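Local coordinates for protein iron transport multicopper oxidase FET3 (Saccharomyces cerevisiae, PDB 1ZPU) that oxidises ferrous to ferric iron at the cell surface, reducing dioxygen to water with four copper ions, for high-affinity iron uptake through the permease FTR1, at residues A[299-310]-A[400-408]; A[373-381]-A[448-456]. All blocks are in the same frame, centred on the assembly; numbering follows the deposited sequence.

Contact 1: residues A[299-310]-A[400-408]; sequences DFYLQPYEKEAI and AFQTIQRDR. With NAG (2-acetamido-2-deoxy-beta-D-glucopyranose), chain I; NAG (2-acetamido-2-deoxy-beta-D-glucopyranose), chain B.
Arg406 reaches Asp299 with the end of its guanidinium group, NH1 and NH2 both donating to the single carboxylate oxygen OD1. Arg406 NH1 and NH2 each lie 3.1 Å from Asp299 OD1. OD1 lies in the guanidinium plane, but the carboxylate is turned 49° against it: OD1 receives NH2 on its syn lone pair, whereas NH1 comes from above the carboxylate plane. A weak bond from NH2 goes to OD2, which also forms a salt bridge with Arg436. NH1 is shared with Asp298 in another salt bridge and NE donates to the carbonyl of Tyr440, so every nitrogen of this buried guanidinium has an acceptor. With an alanine at Asp299, Arg406 would probably keep Asp298 but lose its two-pronged grip, and Arg436 would be left without this carboxylate. Through these bonds the linker 299-310, which leads from the second cupredoxin domain into the third, is laid against strand 401-406, in one sheet of the third domain. From the strand, the extended side chain of Gln402 sends NE2 to Ala309 O of the linker at 3.3 Å, nearly straight at 169°, though from above the carbonyl plane. Its OE1 accepts from the backbone N of Tyr311, so both ends of the amide are used. Between these polar grips lies Phe300, whose CG stands anti to the backbone N (chi1 179°), directing the ring at the strand: CD1 meets Thr403 CG2 at 3.7 Å, and the carbonyl of Ile404 sits at the ring edge. Ile310 CD1 packs crosswise on Ile404 CG2, 3.8 Å away.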
loop_
_atom_site.group_PDB
_atom_site.type_symbol
_atom_site.label_atom_id
_atom_site.label_comp_id
_atom_site.label_asym_id
_atom_site.label_seq_id
_atom_site.Cartn_x
_atom_site.Cartn_y
_atom_site.Cartn_z
ATOM N N ASP A 299 7.863 -10.613 10.631
ATOM C CA ASP A 299 7.972 -9.219 11.026
ATOM C C ASP A 299 7.219 -8.893 12.309
ATOM O O ASP A 299 7.462 -7.851 12.909
ATOM C CB ASP A 299 7.524 -8.305 9.893
ATOM C CG ASP A 299 6.116 -8.621 9.402
ATOM O OD1 ASP A 299 5.786 -9.822 9.259
ATOM O OD2 ASP A 299 5.336 -7.679 9.141
ATOM N N PHE A 300 6.325 -9.783 12.739
ATOM C CA PHE A 300 5.586 -9.603 13.997
ATOM C C PHE A 300 6.531 -9.453 15.204
ATOM O O PHE A 300 6.212 -8.746 16.168
ATOM C CB PHE A 300 4.598 -10.762 14.204
ATOM C CG PHE A 300 3.811 -10.684 15.489
ATOM C CD1 PHE A 300 2.541 -10.116 15.509
ATOM C CD2 PHE A 300 4.333 -11.191 16.684
ATOM C CE1 PHE A 300 1.803 -10.036 16.706
ATOM C CE2 PHE A 300 3.615 -11.102 17.868
ATOM C CZ PHE A 300 2.344 -10.524 17.877
ATOM N N TYR A 301 7.694 -10.101 15.149
ATOM C CA TYR A 301 8.625 -10.106 16.275
ATOM C C TYR A 301 9.704 -9.021 16.196
ATOM O O TYR A 301 10.571 -8.936 17.075
ATOM C CB TYR A 301 9.248 -11.495 16.432
ATOM C CG TYR A 301 8.243 -12.562 16.814
ATOM C CD1 TYR A 301 7.712 -13.427 15.852
ATOM C CD2 TYR A 301 7.818 -12.705 18.132
ATOM C CE1 TYR A 301 6.788 -14.407 16.195
ATOM C CE2 TYR A 301 6.897 -13.675 18.485
ATOM C CZ TYR A 301 6.386 -14.521 17.512
ATOM O OH TYR A 301 5.472 -15.485 17.869
ATOM N N LEU A 302 9.650 -8.199 15.145
ATOM C CA LEU A 302 10.537 -7.036 15.030
ATOM C C LEU A 302 10.348 -6.052 16.203
ATOM O O LEU A 302 9.254 -5.949 16.783
ATOM C CB LEU A 302 10.342 -6.346 13.691
ATOM C CG LEU A 302 11.345 -6.650 12.568
ATOM C CD1 LEU A 302 12.117 -7.957 12.756
ATOM C CD2 LEU A 302 10.623 -6.619 11.231
ATOM N N GLN A 303 11.425 -5.361 16.578
ATOM C CA GLN A 303 11.391 -4.489 17.754
ATOM C C GLN A 303 11.774 -3.067 17.389
ATOM O O GLN A 303 12.946 -2.793 17.111
ATOM C CB GLN A 303 12.317 -5.014 18.838
ATOM C CG GLN A 303 11.964 -6.404 19.304
ATOM C CD GLN A 303 13.050 -7.039 20.132
ATOM O OE1 GLN A 303 13.331 -8.223 19.989
ATOM N NE2 GLN A 303 13.673 -6.256 20.998
ATOM N N PRO A 304 10.781 -2.159 17.356
ATOM C CA PRO A 304 11.005 -0.734 17.119
ATOM C C PRO A 304 12.155 -0.168 17.936
ATOM O O PRO A 304 12.287 -0.487 19.118
ATOM C CB PRO A 304 9.697 -0.110 17.589
ATOM C CG PRO A 304 8.688 -1.141 17.270
ATOM C CD PRO A 304 9.346 -2.464 17.500
ATOM N N TYR A 305 12.982 0.662 17.309
ATOM C CA TYR A 305 14.085 1.328 18.007
ATOM C C TYR A 305 13.546 2.291 19.059
ATOM O O TYR A 305 14.058 2.346 20.169
ATOM C CB TYR A 305 14.990 2.064 17.016
ATOM C CG TYR A 305 16.273 2.594 17.620
ATOM C CD1 TYR A 305 17.323 1.731 17.949
ATOM C CD2 TYR A 305 16.443 3.959 17.851
ATOM C CE1 TYR A 305 18.505 2.213 18.497
ATOM C CE2 TYR A 305 17.616 4.449 18.401
ATOM C CZ TYR A 305 18.645 3.573 18.725
ATOM O OH TYR A 305 19.813 4.062 19.281
ATOM N N GLU A 306 12.516 3.054 18.702
ATOM C CA GLU A 306 11.767 3.830 19.691
ATOM C C GLU A 306 10.625 2.981 20.237
ATOM O O GLU A 306 9.586 2.810 19.590
ATOM C CB GLU A 306 11.250 5.151 19.118
ATOM C CG GLU A 306 12.290 6.264 19.114
ATOM C CD GLU A 306 11.963 7.364 18.107
ATOM O OE1 GLU A 306 11.283 7.077 17.090
ATOM O OE2 GLU A 306 12.397 8.518 18.337
ATOM N N LYS A 307 10.852 2.423 21.422
ATOM C CA LYS A 307 9.872 1.576 22.087
ATOM C C LYS A 307 8.633 2.362 22.467
ATOM O O LYS A 307 8.718 3.458 23.024
ATOM C CB LYS A 307 10.448 0.958 23.367
ATOM C CG LYS A 307 11.473 -0.139 23.149
ATOM C CD LYS A 307 11.993 -0.665 24.502
ATOM C CE LYS A 307 13.506 -0.909 24.371
ATOM N NZ LYS A 307 13.915 -2.180 25.043
ATOM N N GLU A 308 7.480 1.789 22.171
ATOM C CA GLU A 308 6.227 2.309 22.676
ATOM C C GLU A 308 5.442 1.143 23.270
ATOM O O GLU A 308 5.209 0.142 22.601
ATOM C CB GLU A 308 5.448 3.013 21.553
ATOM C CG GLU A 308 5.971 4.434 21.219
ATOM C CD GLU A 308 5.444 5.010 19.881
ATOM O OE1 GLU A 308 4.558 4.386 19.235
ATOM O OE2 GLU A 308 5.930 6.097 19.472
ATOM N N ALA A 309 5.056 1.260 24.535
ATOM C CA ALA A 309 4.273 0.219 25.185
ATOM C C ALA A 309 2.929 0.019 24.481
ATOM O O ALA A 309 2.366 0.966 23.931
ATOM C CB ALA A 309 4.061 0.571 26.626
ATOM N N ILE A 310 2.431 -1.215 24.492
ATOM C CA ILE A 310 1.108 -1.522 23.947
ATOM C C ILE A 310 0.061 -0.568 24.512
ATOM O O ILE A 310 0.056 -0.300 25.704
ATOM C CB ILE A 310 0.697 -3.005 24.206
ATOM C CG1 ILE A 310 -0.691 -3.301 23.603
ATOM C CG2 ILE A 310 0.813 -3.370 25.701
ATOM C CD1 ILE A 310 -1.115 -4.762 23.666
ATOM N N ALA A 400 0.996 4.633 11.563
ATOM C CA ALA A 400 1.678 3.361 11.721
ATOM C C ALA A 400 1.054 2.707 12.955
ATOM O O ALA A 400 1.088 3.271 14.048
ATOM C CB ALA A 400 3.159 3.577 11.917
ATOM N N PHE A 401 0.460 1.534 12.783
ATOM C CA PHE A 401 -0.262 0.886 13.879
ATOM C C PHE A 401 0.585 -0.113 14.656
ATOM O O PHE A 401 1.620 -0.560 14.179
ATOM C CB PHE A 401 -1.506 0.184 13.345
ATOM C CG PHE A 401 -1.253 -0.612 12.116
ATOM C CD1 PHE A 401 -1.607 -0.112 10.875
ATOM C CD2 PHE A 401 -0.641 -1.855 12.192
ATOM C CE1 PHE A 401 -1.361 -0.841 9.716
ATOM C CE2 PHE A 401 -0.390 -2.596 11.047
ATOM C CZ PHE A 401 -0.751 -2.092 9.804
ATOM N N GLN A 402 0.129 -0.460 15.853
ATOM C CA GLN A 402 0.739 -1.533 16.643
ATOM C C GLN A 402 0.116 -2.869 16.257
ATOM O O GLN A 402 -1.107 -3.021 16.293
ATOM C CB GLN A 402 0.544 -1.307 18.152
ATOM C CG GLN A 402 1.057 0.030 18.656
ATOM C CD GLN A 402 1.122 0.133 20.175
ATOM O OE1 GLN A 402 0.375 -0.534 20.894
ATOM N NE2 GLN A 402 2.017 0.998 20.674
ATOM N N THR A 403 0.953 -3.835 15.888
ATOM C CA THR A 403 0.490 -5.178 15.580
ATOM C C THR A 403 0.542 -6.006 16.841
ATOM O O THR A 403 1.624 -6.390 17.292
ATOM C CB THR A 403 1.387 -5.852 14.534
ATOM O OG1 THR A 403 1.500 -5.012 13.377
ATOM C CG2 THR A 403 0.799 -7.183 14.118
ATOM N N ILE A 404 -0.619 -6.290 17.416
ATOM C CA ILE A 404 -0.660 -6.989 18.707
ATOM C C ILE A 404 -1.029 -8.479 18.605
ATOM O O ILE A 404 -0.689 -9.268 19.493
ATOM C CB ILE A 404 -1.543 -6.259 19.737
ATOM C CG1 ILE A 404 -3.010 -6.333 19.340
ATOM C CG2 ILE A 404 -1.106 -4.806 19.876
ATOM C CD1 ILE A 404 -3.927 -6.085 20.482
ATOM N N GLN A 405 -1.729 -8.854 17.534
ATOM C CA GLN A 405 -1.929 -10.269 17.175
ATOM C C GLN A 405 -2.022 -10.454 15.669
ATOM O O GLN A 405 -2.654 -9.659 14.975
ATOM C CB GLN A 405 -3.171 -10.884 17.843
ATOM C CG GLN A 405 -3.497 -12.292 17.314
ATOM C CD GLN A 405 -4.428 -13.102 18.205
ATOM O OE1 GLN A 405 -4.161 -13.308 19.396
ATOM N NE2 GLN A 405 -5.512 -13.595 17.619
ATOM N N ARG A 406 -1.374 -11.505 15.178
ATOM C CA ARG A 406 -1.514 -11.933 13.802
ATOM C C ARG A 406 -1.407 -13.454 13.750
ATOM O O ARG A 406 -0.307 -14.010 13.668
ATOM C CB ARG A 406 -0.444 -11.298 12.925
ATOM C CG ARG A 406 -0.595 -11.703 11.473
ATOM C CD ARG A 406 0.718 -12.158 10.923
ATOM N NE ARG A 406 1.181 -11.191 9.961
ATOM C CZ ARG A 406 2.444 -10.839 9.782
ATOM N NH1 ARG A 406 3.404 -11.381 10.523
ATOM N NH2 ARG A 406 2.735 -9.923 8.847
ATOM N N ASP A 407 -2.557 -14.117 13.785
ATOM C CA ASP A 407 -2.621 -15.566 13.982
ATOM C C ASP A 407 -1.991 -16.359 12.815
ATOM O O ASP A 407 -1.740 -15.802 11.740
ATOM C CB ASP A 407 -4.080 -15.978 14.256
ATOM C CG ASP A 407 -4.200 -17.228 15.124
ATOM O OD1 ASP A 407 -3.178 -17.864 15.458
ATOM O OD2 ASP A 407 -5.347 -17.586 15.474
ATOM N N ARG A 408 -1.732 -17.646 13.053
ATOM C CA ARG A 408 -1.096 -18.563 12.096
ATOM C C ARG A 408 -1.977 -18.849 10.884
ATOM O O ARG A 408 -3.160 -18.514 10.879
ATOM C CB ARG A 408 -0.769 -19.895 12.781
ATOM C CG ARG A 408 -1.998 -20.762 13.104
ATOM C CD ARG A 408 -1.612 -22.050 13.794
ATOM N NE ARG A 408 -2.758 -22.886 14.154
ATOM C CZ ARG A 408 -3.334 -23.788 13.356
ATOM N NH1 ARG A 408 -2.908 -23.975 12.118
ATOM N NH2 ARG A 408 -4.361 -24.504 13.795
HETATM C C1 NAG I . 14.385 -11.549 15.453
HETATM C C2 NAG I . 13.895 -10.925 16.754
HETATM C C3 NAG I . 13.428 -11.987 17.772
HETATM C C4 NAG I . 12.787 -13.271 17.221
HETATM C C5 NAG I . 13.115 -13.529 15.740
HETATM C C6 NAG I . 11.999 -14.287 15.029
HETATM C C7 NAG I . 15.030 -8.746 17.279
HETATM C C8 NAG I . 14.067 -7.939 16.437
HETATM N N2 NAG I . 14.952 -10.089 17.310
HETATM O O3 NAG I . 12.493 -11.417 18.660
HETATM O O4 NAG I . 13.251 -14.320 18.070
HETATM O O5 NAG I . 13.295 -12.328 15.015
HETATM O O6 NAG I . 12.024 -14.012 13.643
HETATM O O7 NAG I . 15.886 -8.153 17.935
HETATM C C1 NAG B . 12.404 -15.493 18.316
HETATM C C2 NAG B . 12.194 -15.779 19.829
HETATM C C3 NAG B . 10.725 -15.567 20.280
HETATM C C4 NAG B . 9.685 -16.196 19.338
HETATM C C5 NAG B . 10.356 -16.625 18.031
HETATM C C6 NAG B . 9.387 -17.051 16.928
HETATM C C7 NAG B . 13.764 -17.504 20.836
HETATM C C8 NAG B . 14.618 -18.584 20.143
HETATM N N2 NAG B . 12.633 -17.140 20.196
HETATM O O3 NAG B . 10.435 -14.188 20.404
HETATM O O4 NAG B . 9.058 -17.288 19.977
HETATM O O5 NAG B . 11.171 -15.546 17.604
HETATM O O6 NAG B . 10.109 -17.738 15.922
HETATM O O7 NAG B . 14.122 -17.032 21.939
#

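Contact 2: residues A[373-381]-A[448-456]; sequences ILEKDEIVE and VIRFKADNP. With NAG (2-acetamido-2-deoxy-beta-D-glucopyranose), chain C; NAG (2-acetamido-2-deoxy-beta-D-glucopyranose), chain D.
Val380 and Phe451 form a hydrogen-bonded pair between the antiparallel strands 379-386 and 446-452, neighbours in one sheet of the third cupredoxin domain, a Greek-key beta sandwich. Val380 N donates to Phe451 O at 2.8 Å, and Phe451 N returns the bond to Val380 O at 3.0 Å. The pairing continues past the end of strand 446-452, where Ala453 N points almost straight at Glu378 O (177° at the hydrogen). There Ala453 is the centre of an inverse gamma turn that takes the chain out of the strand, while the facing chain bends at Glu375 to Glu378, closed by a backbone bond from Glu378 N to Glu375 O and by Glu378 OE2 accepting from Glu375 N.

The apolar contacts gather on the face of the sheet that carries Val380 and Phe451. Val380 lies alongside the phenyl group, its CB over one face and 4.1 Å from the ring centroid in a CH-pi contact. Phe451 has CG between its backbone N and carbonyl carbon (chi1 69°), which lays the ring against its cross-strand neighbour. Leu374 CD1, from strand 371-374 of the other sheet of the sandwich, approaches CZ of Phe451 obliquely, and Leu374 CB touches the methyl of Ala453. The ring also meets that of His399, and Leu477, from the same sheet as Leu374, packs on it.

The salt bridge lies on the opposite face, between Glu381 and Arg450, a non-hydrogen-bonded pair. Their side chains run side by side in the same direction, the carboxylate turned 37° from the guanidinium. Val448 CG1 packs against the aliphatic stem of Glu381, 3.6 Å from its CG. The salt bridge converges on one oxygen: Arg450 NE lies 2.7 Å from Glu381 OE1, with NH2 adding a weak bond to that same atom.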
loop_
_atom_site.group_PDB
_atom_site.type_symbol
_atom_site.label_atom_id
_atom_site.label_comp_id
_atom_site.label_asym_id
_atom_site.label_seq_id
_atom_site.Cartn_x
_atom_site.Cartn_y
_atom_site.Cartn_z
ATOM N N ILE A 373 -16.484 6.846 12.584
ATOM C CA ILE A 373 -15.991 8.084 13.175
ATOM C C ILE A 373 -15.173 7.796 14.429
ATOM O O ILE A 373 -15.619 7.077 15.320
ATOM C CB ILE A 373 -17.122 9.084 13.466
ATOM C CG1 ILE A 373 -17.928 9.318 12.188
ATOM C CG2 ILE A 373 -16.548 10.398 13.994
ATOM C CD1 ILE A 373 -19.105 10.237 12.372
ATOM N N LEU A 374 -13.970 8.355 14.475
ATOM C CA LEU A 374 -13.083 8.158 15.610
ATOM C C LEU A 374 -13.029 9.413 16.471
ATOM O O LEU A 374 -12.987 10.518 15.941
ATOM C CB LEU A 374 -11.680 7.786 15.132
ATOM C CG LEU A 374 -11.494 6.725 14.039
ATOM C CD1 LEU A 374 -10.019 6.643 13.683
ATOM C CD2 LEU A 374 -12.034 5.356 14.436
ATOM N N GLU A 375 -13.022 9.237 17.794
ATOM C CA GLU A 375 -13.068 10.357 18.746
ATOM C C GLU A 375 -11.707 10.972 19.062
ATOM O O GLU A 375 -10.669 10.330 18.908
ATOM C CB GLU A 375 -13.761 9.950 20.050
ATOM C CG GLU A 375 -15.254 9.636 19.921
ATOM C CD GLU A 375 -16.109 10.830 19.481
ATOM O OE1 GLU A 375 -15.965 11.944 20.051
ATOM O OE2 GLU A 375 -16.939 10.638 18.564
ATOM N N LYS A 376 -11.751 12.214 19.546
ATOM C CA LYS A 376 -10.577 13.091 19.728
ATOM C C LYS A 376 -9.228 12.419 19.923
ATOM O O LYS A 376 -8.337 12.625 19.107
ATOM C CB LYS A 376 -10.799 14.194 20.785
ATOM C CG LYS A 376 -11.917 13.951 21.836
ATOM C CD LYS A 376 -11.827 14.974 22.988
ATOM C CE LYS A 376 -12.710 14.592 24.181
ATOM N NZ LYS A 376 -12.537 13.151 24.561
ATOM N N ASP A 377 -9.055 11.625 20.974
ATOM C CA ASP A 377 -7.757 10.961 21.179
ATOM C C ASP A 377 -7.875 9.479 21.483
ATOM O O ASP A 377 -6.954 8.880 22.036
ATOM C CB ASP A 377 -6.950 11.648 22.293
ATOM C CG ASP A 377 -5.961 12.695 21.768
ATOM O OD1 ASP A 377 -5.316 12.458 20.718
ATOM O OD2 ASP A 377 -5.809 13.752 22.436
ATOM N N GLU A 378 -9.000 8.888 21.112
ATOM C CA GLU A 378 -9.319 7.541 21.546
ATOM C C GLU A 378 -8.370 6.491 21.018
ATOM O O GLU A 378 -7.762 6.655 19.952
ATOM C CB GLU A 378 -10.745 7.175 21.159
ATOM C CG GLU A 378 -11.037 7.144 19.672
ATOM C CD GLU A 378 -12.452 6.658 19.373
ATOM O OE1 GLU A 378 -13.276 6.562 20.319
ATOM O OE2 GLU A 378 -12.745 6.374 18.187
ATOM N N ILE A 379 -8.243 5.402 21.768
ATOM C CA ILE A 379 -7.469 4.260 21.309
ATOM C C ILE A 379 -8.386 3.351 20.483
ATOM O O ILE A 379 -9.406 2.857 20.975
ATOM C CB ILE A 379 -6.804 3.531 22.496
ATOM C CG1 ILE A 379 -5.644 4.379 23.030
ATOM C CG2 ILE A 379 -6.320 2.129 22.089
ATOM C CD1 ILE A 379 -5.485 4.322 24.537
ATOM N N VAL A 380 -8.023 3.167 19.216
ATOM C CA VAL A 380 -8.816 2.382 18.269
ATOM C C VAL A 380 -8.178 1.019 18.023
ATOM O O VAL A 380 -6.967 0.908 17.878
ATOM C CB VAL A 380 -8.976 3.114 16.909
ATOM C CG1 VAL A 380 -9.842 2.303 15.947
ATOM C CG2 VAL A 380 -9.575 4.496 17.106
ATOM N N GLU A 381 -9.010 -0.012 17.980
ATOM C CA GLU A 381 -8.564 -1.358 17.685
ATOM C C GLU A 381 -9.345 -1.898 16.494
ATOM O O GLU A 381 -10.582 -1.873 16.483
ATOM C CB GLU A 381 -8.740 -2.248 18.916
ATOM C CG GLU A 381 -8.678 -3.742 18.663
ATOM C CD GLU A 381 -8.731 -4.554 19.952
ATOM O OE1 GLU A 381 -7.740 -4.527 20.719
ATOM O OE2 GLU A 381 -9.760 -5.230 20.204
ATOM N N VAL A 448 -5.047 -8.330 14.861
ATOM C CA VAL A 448 -5.542 -7.230 15.675
ATOM C C VAL A 448 -4.475 -6.151 15.721
ATOM O O VAL A 448 -3.317 -6.409 16.069
ATOM C CB VAL A 448 -5.917 -7.670 17.111
ATOM C CG1 VAL A 448 -6.542 -6.521 17.870
ATOM C CG2 VAL A 448 -6.877 -8.826 17.093
ATOM N N ILE A 449 -4.876 -4.942 15.346
ATOM C CA ILE A 449 -3.995 -3.789 15.375
ATOM C C ILE A 449 -4.607 -2.705 16.234
ATOM O O ILE A 449 -5.828 -2.624 16.359
ATOM C CB ILE A 449 -3.716 -3.232 13.967
ATOM C CG1 ILE A 449 -5.027 -2.878 13.253
ATOM C CG2 ILE A 449 -2.917 -4.225 13.161
ATOM C CD1 ILE A 449 -4.829 -2.083 11.966
ATOM N N ARG A 450 -3.748 -1.884 16.832
ATOM C CA ARG A 450 -4.175 -0.760 17.657
ATOM C C ARG A 450 -3.389 0.497 17.332
ATOM O O ARG A 450 -2.193 0.437 17.030
ATOM C CB ARG A 450 -4.022 -1.088 19.141
ATOM C CG ARG A 450 -5.107 -1.971 19.676
ATOM C CD ARG A 450 -5.019 -2.040 21.168
ATOM N NE ARG A 450 -5.508 -3.328 21.631
ATOM C CZ ARG A 450 -5.358 -3.795 22.861
ATOM N NH1 ARG A 450 -4.733 -3.077 23.783
ATOM N NH2 ARG A 450 -5.838 -4.988 23.166
ATOM N N PHE A 451 -4.079 1.633 17.401
ATOM C CA PHE A 451 -3.469 2.945 17.195
ATOM C C PHE A 451 -4.279 4.025 17.900
ATOM O O PHE A 451 -5.456 3.829 18.177
ATOM C CB PHE A 451 -3.316 3.266 15.695
ATOM C CG PHE A 451 -4.624 3.497 14.975
ATOM C CD1 PHE A 451 -5.076 4.786 14.728
ATOM C CD2 PHE A 451 -5.390 2.428 14.531
ATOM C CE1 PHE A 451 -6.270 4.998 14.061
ATOM C CE2 PHE A 451 -6.578 2.635 13.857
ATOM C CZ PHE A 451 -7.020 3.918 13.621
ATOM N N LYS A 452 -3.642 5.159 18.181
ATOM C CA LYS A 452 -4.296 6.303 18.804
ATOM C C LYS A 452 -4.837 7.247 17.735
ATOM O O LYS A 452 -4.138 7.575 16.787
ATOM C CB LYS A 452 -3.294 7.047 19.686
ATOM C CG LYS A 452 -3.926 7.988 20.696
ATOM C CD LYS A 452 -2.876 8.865 21.335
ATOM C CE LYS A 452 -3.465 9.683 22.448
ATOM N NZ LYS A 452 -2.402 10.487 23.089
ATOM N N ALA A 453 -6.078 7.687 17.882
ATOM C CA ALA A 453 -6.625 8.674 16.959
ATOM C C ALA A 453 -6.108 10.069 17.322
ATOM O O ALA A 453 -6.800 10.871 17.954
ATOM C CB ALA A 453 -8.140 8.628 16.954
ATOM N N ASP A 454 -4.869 10.336 16.931
ATOM C CA ASP A 454 -4.224 11.600 17.238
ATOM C C ASP A 454 -3.872 12.346 15.959
ATOM O O ASP A 454 -3.038 13.246 15.957
ATOM C CB ASP A 454 -2.977 11.366 18.102
ATOM C CG ASP A 454 -1.945 10.436 17.440
ATOM O OD1 ASP A 454 -0.821 10.352 17.974
ATOM O OD2 ASP A 454 -2.235 9.790 16.407
ATOM N N ASN A 455 -4.509 11.959 14.864
ATOM C CA ASN A 455 -4.204 12.545 13.570
ATOM C C ASN A 455 -5.473 12.860 12.792
ATOM O O ASN A 455 -5.833 12.123 11.870
ATOM C CB ASN A 455 -3.293 11.616 12.764
ATOM C CG ASN A 455 -2.703 12.292 11.546
ATOM O OD1 ASN A 455 -2.865 13.491 11.348
ATOM N ND2 ASN A 455 -2.008 11.525 10.726
ATOM N N PRO A 456 -6.158 13.960 13.162
ATOM C CA PRO A 456 -7.397 14.338 12.476
ATOM C C PRO A 456 -7.263 14.197 10.960
ATOM O O PRO A 456 -6.311 14.716 10.372
ATOM C CB PRO A 456 -7.594 15.803 12.893
ATOM C CG PRO A 456 -6.984 15.874 14.256
ATOM C CD PRO A 456 -5.825 14.902 14.250
HETATM C C1 NAG C . -0.176 14.976 14.486
HETATM C C2 NAG C . 0.513 13.775 15.136
HETATM C C3 NAG C . 0.416 13.807 16.659
HETATM C C4 NAG C . 0.863 15.169 17.204
HETATM C C5 NAG C . 0.173 16.300 16.417
HETATM C C6 NAG C . 0.648 17.678 16.856
HETATM C C7 NAG C . 0.774 11.707 13.869
HETATM C C8 NAG C . 0.080 10.533 13.243
HETATM N N2 NAG C . 0.005 12.516 14.616
HETATM O O3 NAG C . 1.248 12.793 17.170
HETATM O O4 NAG C . 0.655 15.265 18.609
HETATM O O5 NAG C . 0.410 16.153 15.020
HETATM O O6 NAG C . 2.028 17.795 16.594
HETATM O O7 NAG C . 1.988 11.880 13.678
HETATM C C1 NAG D . -19.850 12.218 18.748
HETATM C C2 NAG D . -20.752 11.272 19.553
HETATM C C3 NAG D . -20.945 11.644 21.044
HETATM C C4 NAG D . -20.167 12.864 21.588
HETATM C C5 NAG D . -19.289 13.582 20.544
HETATM C C6 NAG D . -18.116 14.350 21.151
HETATM C C7 NAG D . -22.463 10.353 18.011
HETATM C C8 NAG D . -23.614 10.796 17.147
HETATM N N2 NAG D . -22.070 11.230 18.937
HETATM O O3 NAG D . -20.683 10.520 21.868
HETATM O O4 NAG D . -21.098 13.774 22.153
HETATM O O5 NAG D . -18.800 12.662 19.585
HETATM O O6 NAG D . -17.720 15.362 20.228
HETATM O O7 NAG D . -21.949 9.241 17.854
#

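How the contacts relate
From the N terminus the chain builds two cupredoxin domains before it reaches 299-310, the linker into the third, and then 373-381, where it leaves strand 371-374 and turns into strand 379-386. Segment 400-408 follows and closes contact 1 across 90 residues; 448-456 then closes contact 2 across 67. The segments alternate, so the two closures cross. They meet in one sheet, where strands 401-406 and 446-452 are antiparallel neighbours joined by probable hydrogen bonds from Gln402 N to Arg450 O and from Val448 N to Gln405 O, with a classic beta bulge at Ile404 and Gln405 opposite Val448. Linker, strand 401-406, strand 446-452 and strand 379-386 thus follow one another in space.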